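Local atomic coordinates of D-glucosaminate-6-phosphate ammonia lyase (Salmonella typhimurium, PDB entry 7LCE), a protein that belongs to the aminotransferase-like superfamily of pyridoxal-phosphate proteins, carries that cofactor covalently attached, and is related to selenocysteine synthases. Residues Gln35-Ala40 / Lys248-Gly253; Ala103-Met108 / Glu151-Leu156. All coordinates share one frame; numbering follows the deposited sequence.

Contact 1: Gln35-Ala40 / Lys248-Gly253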
ATOM      1  N   GLN A  35      -6.131  54.346 -25.443  1.00 80.45           N
ATOM      2  CA  GLN A  35      -6.797  55.485 -24.818  1.00 77.87           C
ATOM      3  C   GLN A  35      -7.835  55.008 -23.811  1.00 77.65           C
ATOM      4  O   GLN A  35      -7.919  55.527 -22.691  1.00 82.52           O
ATOM      5  CB  GLN A  35      -7.457  56.365 -25.880  1.00 85.75           C
ATOM      6  CG  GLN A  35      -6.509  57.214 -26.703  1.00116.83           C
ATOM      7  CD  GLN A  35      -7.248  58.138 -27.653  1.00127.77           C
ATOM      8  OE1 GLN A  35      -8.447  58.381 -27.494  1.00114.59           O
ATOM      9  NE2 GLN A  35      -6.538  58.658 -28.646  1.00121.90           N
ATOM     10  N   ALA A  36      -8.641  54.018 -24.201  1.00 73.98           N
ATOM     11  CA  ALA A  36      -9.627  53.454 -23.287  1.00 78.45           C
ATOM     12  C   ALA A  36      -8.956  52.720 -22.134  1.00 81.70           C
ATOM     13  O   ALA A  36      -9.451  52.743 -21.001  1.00 90.70           O
ATOM     14  CB  ALA A  36     -10.567  52.519 -24.045  1.00 79.72           C
ATOM     15  N   THR A  37      -7.821  52.068 -22.404  1.00 84.70           N
ATOM     16  CA  THR A  37      -7.100  51.366 -21.346  1.00 77.08           C
ATOM     17  C   THR A  37      -6.525  52.346 -20.330  1.00 75.86           C
ATOM     18  O   THR A  37      -6.574  52.093 -19.120  1.00 75.15           O
ATOM     19  CB  THR A  37      -5.990  50.508 -21.952  1.00 78.44           C
ATOM     20  OG1 THR A  37      -6.560  49.574 -22.877  1.00 86.77           O
ATOM     21  CG2 THR A  37      -5.246  49.743 -20.865  1.00 70.37           C
ATOM     22  N   ALA A  38      -5.978  53.468 -20.805  1.00 72.98           N
ATOM     23  CA  ALA A  38      -5.405  54.457 -19.899  1.00 72.86           C
ATOM     24  C   ALA A  38      -6.477  55.087 -19.019  1.00 81.13           C
ATOM     25  O   ALA A  38      -6.263  55.287 -17.817  1.00 85.58           O
ATOM     26  CB  ALA A  38      -4.661  55.529 -20.693  1.00 71.87           C
ATOM     27  N   ARG A  39      -7.636  55.415 -19.597  1.00 79.13           N
ATOM     28  CA  ARG A  39      -8.724  55.961 -18.792  1.00 76.99           C
ATOM     29  C   ARG A  39      -9.202  54.942 -17.767  1.00 68.00           C
ATOM     30  O   ARG A  39      -9.558  55.302 -16.640  1.00 79.93           O
ATOM     31  CB  ARG A  39      -9.877  56.415 -19.690  1.00 72.51           C
ATOM     32  CG  ARG A  39      -9.510  57.577 -20.605  1.00 82.79           C
ATOM     33  CD  ARG A  39     -10.641  57.966 -21.548  1.00 76.21           C
ATOM     34  NE  ARG A  39     -11.866  58.310 -20.834  1.00 83.83           N
ATOM     35  CZ  ARG A  39     -13.035  57.710 -21.014  1.00 94.50           C
ATOM     36  NH1 ARG A  39     -13.186  56.745 -21.906  1.00 92.97           N
ATOM     37  NH2 ARG A  39     -14.079  58.096 -20.288  1.00 90.80           N
ATOM     38  N   ALA A  40      -9.192  53.658 -18.135  1.00 65.38           N
ATOM     39  CA  ALA A  40      -9.580  52.621 -17.187  1.00 71.05           C
ATOM     40  C   ALA A  40      -8.559  52.475 -16.069  1.00 72.09           C
ATOM     41  O   ALA A  40      -8.928  52.187 -14.926  1.00 81.65           O
ATOM     42  CB  ALA A  40      -9.761  51.288 -17.912  1.00 68.74           C
ATOM     43  N   LYS A 248      -8.127  45.791 -14.267  1.00 64.67           N
ATOM     44  CA  LYS A 248      -9.250  46.513 -14.855  1.00 61.18           C
ATOM     45  C   LYS A 248      -8.857  47.210 -16.150  1.00 62.86           C
ATOM     46  O   LYS A 248      -9.699  47.390 -17.037  1.00 68.19           O
ATOM     47  CB  LYS A 248      -9.802  47.529 -13.856  1.00 68.15           C
ATOM     48  CG  LYS A 248      -8.736  48.392 -13.197  1.00 80.03           C
ATOM     49  CD  LYS A 248      -9.348  49.421 -12.260  1.00 69.34           C
ATOM     50  CE  LYS A 248      -8.272  50.234 -11.555  1.00 68.98           C
ATOM     51  NZ  LYS A 248      -7.256  50.776 -12.498  1.00 73.53           N
ATOM     52  N   GLU A 249      -7.588  47.602 -16.284  1.00 56.70           N
ATOM     53  CA  GLU A 249      -7.180  48.358 -17.463  1.00 59.78           C
ATOM     54  C   GLU A 249      -7.214  47.489 -18.716  1.00 63.10           C
ATOM     55  O   GLU A 249      -7.701  47.927 -19.765  1.00 70.86           O
ATOM     56  CB  GLU A 249      -5.793  48.974 -17.242  1.00 60.51           C
ATOM     57  CG  GLU A 249      -4.616  48.000 -17.228  1.00 56.86           C
ATOM     58  CD  GLU A 249      -4.503  47.216 -15.933  1.00 70.55           C
ATOM     59  OE1 GLU A 249      -5.227  47.538 -14.968  1.00 75.03           O
ATOM     60  OE2 GLU A 249      -3.685  46.273 -15.884  1.00 68.72           O
ATOM     61  N   ASN A 250      -6.714  46.254 -18.629  1.00 72.73           N
ATOM     62  CA  ASN A 250      -6.716  45.364 -19.782  1.00 77.50           C
ATOM     63  C   ASN A 250      -8.052  44.660 -19.982  1.00 75.23           C
ATOM     64  O   ASN A 250      -8.357  44.251 -21.108  1.00 83.65           O
ATOM     65  CB  ASN A 250      -5.590  44.336 -19.653  1.00 68.29           C
ATOM     66  CG  ASN A 250      -4.223  44.935 -19.931  1.00 65.56           C
ATOM     67  OD1 ASN A 250      -4.055  46.154 -19.925  1.00 65.38           O
ATOM     68  ND2 ASN A 250      -3.238  44.079 -20.172  1.00 90.10           N
ATOM     69  N   MET A 251      -8.853  44.509 -18.924  1.00 69.00           N
ATOM     70  CA  MET A 251     -10.227  44.055 -19.106  1.00 62.25           C
ATOM     71  C   MET A 251     -10.986  45.013 -20.014  1.00 73.65           C
ATOM     72  O   MET A 251     -11.631  44.595 -20.982  1.00 86.24           O
ATOM     73  CB  MET A 251     -10.925  43.930 -17.752  1.00 60.06           C
ATOM     74  CG  MET A 251     -10.516  42.719 -16.945  1.00 60.18           C
ATOM     75  SD  MET A 251     -11.262  42.714 -15.301  1.00 72.24           S
ATOM     76  CE  MET A 251     -12.993  42.492 -15.704  1.00 68.07           C
ATOM     77  N   VAL A 252     -10.906  46.312 -19.719  1.00 72.52           N
ATOM     78  CA  VAL A 252     -11.533  47.317 -20.574  1.00 73.58           C
ATOM     79  C   VAL A 252     -10.868  47.333 -21.945  1.00 75.38           C
ATOM     80  O   VAL A 252     -11.535  47.500 -22.974  1.00 76.78           O
ATOM     81  CB  VAL A 252     -11.477  48.699 -19.896  1.00 60.59           C
ATOM     82  CG1 VAL A 252     -11.996  49.779 -20.830  1.00 67.56           C
ATOM     83  CG2 VAL A 252     -12.266  48.682 -18.597  1.00 63.55           C
ATOM     84  N   GLY A 253      -9.545  47.157 -21.979  1.00 68.27           N
ATOM     85  CA  GLY A 253      -8.837  47.172 -23.248  1.00 62.11           C
ATOM     86  C   GLY A 253      -9.317  46.095 -24.203  1.00 75.74           C
ATOM     87  O   GLY A 253      -9.457  46.337 -25.404  1.00 88.97           O
TER
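A buried helix-helix packing, close to a second subunit, brings Thr37 and Ala40 of helix 31-41 against Glu249, Val252 and Gly253 in the first turns of helix 248-262. The short axes run at 148° to each other, closer to antiparallel than to perpendicular, and approach to 7.8 Å. Helix 31-41 contributes small side chains, Ala36, Thr37 and Ala40. Ala40 CB sits against the isopropyl group of Val252, 3.7 Å from Val252 CG2. Val252 CG1, anti to the backbone N, reaches back toward Ala36, 4.5 Å from Ala36 CB. In this pyridoxal-phosphate fold of the aminotransferase superfamily, the pairing joins an N-terminal helix to one that follows the cofactor-bearing Lys213 in sequence. Thr37 packs on Glu249, Asn250 and Gly253 instead. Thr37 CG2 meets Glu249 CB at 3.7 Å. Thr37 OG1 is bonded to Val33 O of its own helix and rests 3.3 Å from Gly253 CA, where there is no side chain. Lys248 makes the polar bond of the pair. Its extended chain turns at the last torsion (chi4 50°) and brings Lys248 NZ to 3.3 Å from Ala40 O, tilted 18° from the carbonyl plane. Ala40 O also takes part in a hydrogen bond with Tyr6 OH of the second subunit. The carboxylate of Glu249 bends off from helix 31-41, and its OE2 is bonded to Thr219 OG1 of that subunit.

Contact 2: Ala103-Met108 / Glu151-Leu156; sequences ANEVVM and EKTAAL
Glu105 is held to segment 151-156 through both its backbone N and its backbone O. The bonds join parallel strands 105-109 and 153-159, neighbours within the mixed seven-stranded sheet of the aminotransferase-like fold. Glu105 O accepts a hydrogen bond from Ala154 N at 2.6 Å and also takes a weak, longer one from Ala155 N at 3.4 Å. Glu105 N donates to Lys152 O at 3.0 Å. Further along, Val107 N donates to Ala155 O at 2.9 Å. The pairing contains a beta bulge. Glu105 pairs with Thr153, but Val106 pairs with Ala155, so Ala154 is the extra residue. Its backbone turns toward helical values there (psi -29°), which lets two successive N-H groups address one carbonyl. Strand 130-134 pairs with the other edge of 105-109. Val106 and Ala155 share one face of the sheet, where helix 73-86 packs on them through Val81 and Ala84. Glu105, Val107, Thr153 and Leu156 line the opposite face. The extended Glu105 side chain crosses that of Lys152 at about a right angle, and Glu105 CD lies 3.8 Å from Lys152 CB. Glu105 OE1 accepts a weak hydrogen bond from Asn150 ND2, while Thr153 OG1 is bonded to Asn150 N. Val107 CB and Leu156 CG are in apolar contact at 4.4 Å. Val107 CG2, anti to its carbonyl carbon, meets the methyl CG2 of Thr153 at 3.8 Å.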
ATOM      1  N   ALA A 103     -12.955  13.766  -9.823  1.00 54.72           N
ATOM      2  CA  ALA A 103     -12.968  13.527 -11.259  1.00 52.02           C
ATOM      3  C   ALA A 103     -12.142  14.617 -11.922  1.00 59.31           C
ATOM      4  O   ALA A 103     -12.572  15.772 -11.994  1.00 64.86           O
ATOM      5  CB  ALA A 103     -14.400  13.519 -11.783  1.00 51.05           C
ATOM      6  N   ASN A 104     -10.944  14.259 -12.397  1.00 56.69           N
ATOM      7  CA  ASN A 104      -9.994  15.251 -12.885  1.00 48.45           C
ATOM      8  C   ASN A 104      -9.389  14.900 -14.239  1.00 53.44           C
ATOM      9  O   ASN A 104      -8.475  15.598 -14.690  1.00 67.53           O
ATOM     10  CB  ASN A 104      -8.865  15.459 -11.870  1.00 49.84           C
ATOM     11  CG  ASN A 104      -8.198  14.156 -11.462  1.00 62.94           C
ATOM     12  OD1 ASN A 104      -8.337  13.132 -12.133  1.00 55.82           O
ATOM     13  ND2 ASN A 104      -7.449  14.196 -10.364  1.00 64.46           N
ATOM     14  N   GLU A 105      -9.843  13.833 -14.887  1.00 54.95           N
ATOM     15  CA  GLU A 105      -9.258  13.438 -16.160  1.00 48.29           C
ATOM     16  C   GLU A 105      -9.812  14.302 -17.284  1.00 62.64           C
ATOM     17  O   GLU A 105     -11.030  14.462 -17.414  1.00 65.27           O
ATOM     18  CB  GLU A 105      -9.526  11.959 -16.435  1.00 56.01           C
ATOM     19  CG  GLU A 105      -8.757  11.023 -15.517  1.00 53.75           C
ATOM     20  CD  GLU A 105      -9.039   9.561 -15.797  1.00 75.31           C
ATOM     21  OE1 GLU A 105      -9.811   9.267 -16.736  1.00 81.45           O
ATOM     22  OE2 GLU A 105      -8.489   8.706 -15.071  1.00 78.61           O
ATOM     23  N   VAL A 106      -8.913  14.864 -18.089  1.00 54.87           N
ATOM     24  CA  VAL A 106      -9.268  15.652 -19.266  1.00 52.08           C
ATOM     25  C   VAL A 106      -8.936  14.820 -20.495  1.00 60.97           C
ATOM     26  O   VAL A 106      -7.774  14.451 -20.709  1.00 58.53           O
ATOM     27  CB  VAL A 106      -8.530  16.999 -19.298  1.00 39.79           C
ATOM     28  CG1 VAL A 106      -8.783  17.701 -20.618  1.00 34.02           C
ATOM     29  CG2 VAL A 106      -8.971  17.873 -18.139  1.00 37.52           C
ATOM     30  N   VAL A 107      -9.951  14.520 -21.297  1.00 60.68           N
ATOM     31  CA  VAL A 107      -9.812  13.637 -22.449  1.00 53.35           C
ATOM     32  C   VAL A 107      -9.600  14.484 -23.696  1.00 62.40           C
ATOM     33  O   VAL A 107     -10.425  15.348 -24.019  1.00 59.81           O
ATOM     34  CB  VAL A 107     -11.040  12.729 -22.602  1.00 54.62           C
ATOM     35  CG1 VAL A 107     -10.988  12.001 -23.926  1.00 53.08           C
ATOM     36  CG2 VAL A 107     -11.107  11.742 -21.445  1.00 59.91           C
ATOM     37  N   MET A 108      -8.504  14.228 -24.407  1.00 51.25           N
ATOM     38  CA  MET A 108      -8.189  14.964 -25.621  1.00 44.10           C
ATOM     39  C   MET A 108      -7.486  14.039 -26.600  1.00 54.67           C
ATOM     40  O   MET A 108      -7.001  12.964 -26.233  1.00 62.27           O
ATOM     41  CB  MET A 108      -7.323  16.191 -25.323  1.00 45.46           C
ATOM     42  CG  MET A 108      -5.966  15.851 -24.749  1.00 52.30           C
ATOM     43  SD  MET A 108      -4.984  17.321 -24.411  1.00 62.37           S
ATOM     44  CE  MET A 108      -4.724  17.964 -26.061  1.00 54.53           C
ATOM     45  N   GLU A 151     -15.885   7.372 -15.015  1.00 70.39           N
ATOM     46  CA  GLU A 151     -16.385   8.167 -13.897  1.00 75.28           C
ATOM     47  C   GLU A 151     -15.357   9.164 -13.376  1.00 79.84           C
ATOM     48  O   GLU A 151     -15.728  10.084 -12.637  1.00 81.94           O
ATOM     49  CB  GLU A 151     -16.842   7.253 -12.757  1.00 98.49           C
ATOM     50  CG  GLU A 151     -15.716   6.495 -12.067  1.00111.54           C
ATOM     51  CD  GLU A 151     -15.277   5.259 -12.832  1.00126.03           C
ATOM     52  OE1 GLU A 151     -15.890   4.951 -13.877  1.00126.36           O
ATOM     53  OE2 GLU A 151     -14.314   4.599 -12.387  1.00120.36           O
ATOM     54  N   LYS A 152     -14.084   9.006 -13.733  1.00 77.82           N
ATOM     55  CA  LYS A 152     -13.052   9.959 -13.353  1.00 70.92           C
ATOM     56  C   LYS A 152     -12.878  11.084 -14.366  1.00 68.11           C
ATOM     57  O   LYS A 152     -12.148  12.041 -14.087  1.00 68.67           O
ATOM     58  CB  LYS A 152     -11.712   9.238 -13.158  1.00 67.45           C
ATOM     59  CG  LYS A 152     -11.589   8.507 -11.830  1.00 74.89           C
ATOM     60  CD  LYS A 152     -11.661   9.465 -10.651  1.00 96.86           C
ATOM     61  CE  LYS A 152     -11.131   8.814  -9.379  1.00117.35           C
ATOM     62  NZ  LYS A 152     -11.248   9.702  -8.186  1.00 97.82           N
ATOM     63  N   THR A 153     -13.518  10.987 -15.529  1.00 73.28           N
ATOM     64  CA  THR A 153     -13.378  12.010 -16.556  1.00 73.50           C
ATOM     65  C   THR A 153     -14.066  13.296 -16.119  1.00 57.21           C
ATOM     66  O   THR A 153     -15.196  13.269 -15.621  1.00 72.08           O
ATOM     67  CB  THR A 153     -13.966  11.521 -17.880  1.00 57.61           C
ATOM     68  OG1 THR A 153     -13.296  10.322 -18.288  1.00 78.44           O
ATOM     69  CG2 THR A 153     -13.788  12.576 -18.957  1.00 56.44           C
ATOM     70  N   ALA A 154     -13.383  14.426 -16.302  1.00 60.98           N
ATOM     71  CA  ALA A 154     -13.916  15.722 -15.904  1.00 51.39           C
ATOM     72  C   ALA A 154     -14.312  16.611 -17.070  1.00 54.49           C
ATOM     73  O   ALA A 154     -15.226  17.425 -16.919  1.00 59.18           O
ATOM     74  CB  ALA A 154     -12.896  16.476 -15.043  1.00 54.22           C
ATOM     75  N   ALA A 155     -13.664  16.472 -18.224  1.00 56.84           N
ATOM     76  CA  ALA A 155     -13.975  17.302 -19.381  1.00 45.70           C
ATOM     77  C   ALA A 155     -13.328  16.699 -20.620  1.00 55.27           C
ATOM     78  O   ALA A 155     -12.413  15.873 -20.526  1.00 57.79           O
ATOM     79  CB  ALA A 155     -13.496  18.745 -19.184  1.00 43.20           C
ATOM     80  N   LEU A 156     -13.813  17.132 -21.780  1.00 50.19           N
ATOM     81  CA  LEU A 156     -13.195  16.838 -23.065  1.00 44.30           C
ATOM     82  C   LEU A 156     -12.578  18.116 -23.615  1.00 58.90           C
ATOM     83  O   LEU A 156     -13.140  19.204 -23.453  1.00 66.43           O
ATOM     84  CB  LEU A 156     -14.212  16.284 -24.067  1.00 42.93           C
ATOM     85  CG  LEU A 156     -14.695  14.839 -23.922  1.00 54.86           C
ATOM     86  CD1 LEU A 156     -15.624  14.680 -22.728  1.00 50.85           C
ATOM     87  CD2 LEU A 156     -15.381  14.378 -25.204  1.00 49.84           C
TER

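Overall arrangement
The two contacts hold different elements. Contact 1 is buried throughout; contact 2 is mostly buried but opens to solvent at Glu151 and, in part, at Lys152. Contact 1 joins two helices by contacts of alanine, threonine and valine and a single lysine-to-carbonyl bond. Contact 2 joins two neighbouring strands of the large sheet, chiefly by backbone hydrogen bonds. At contact 1 a second subunit supplies partners for Ala40 and Glu249, whereas no other chain touches the segments of contact 2, which a helix and a third strand of the same chain flank. The centres are about 37 Å apart, and the nearest atoms about 24 Å. In sequence, both strands of contact 2 fall between the two helices of contact 1.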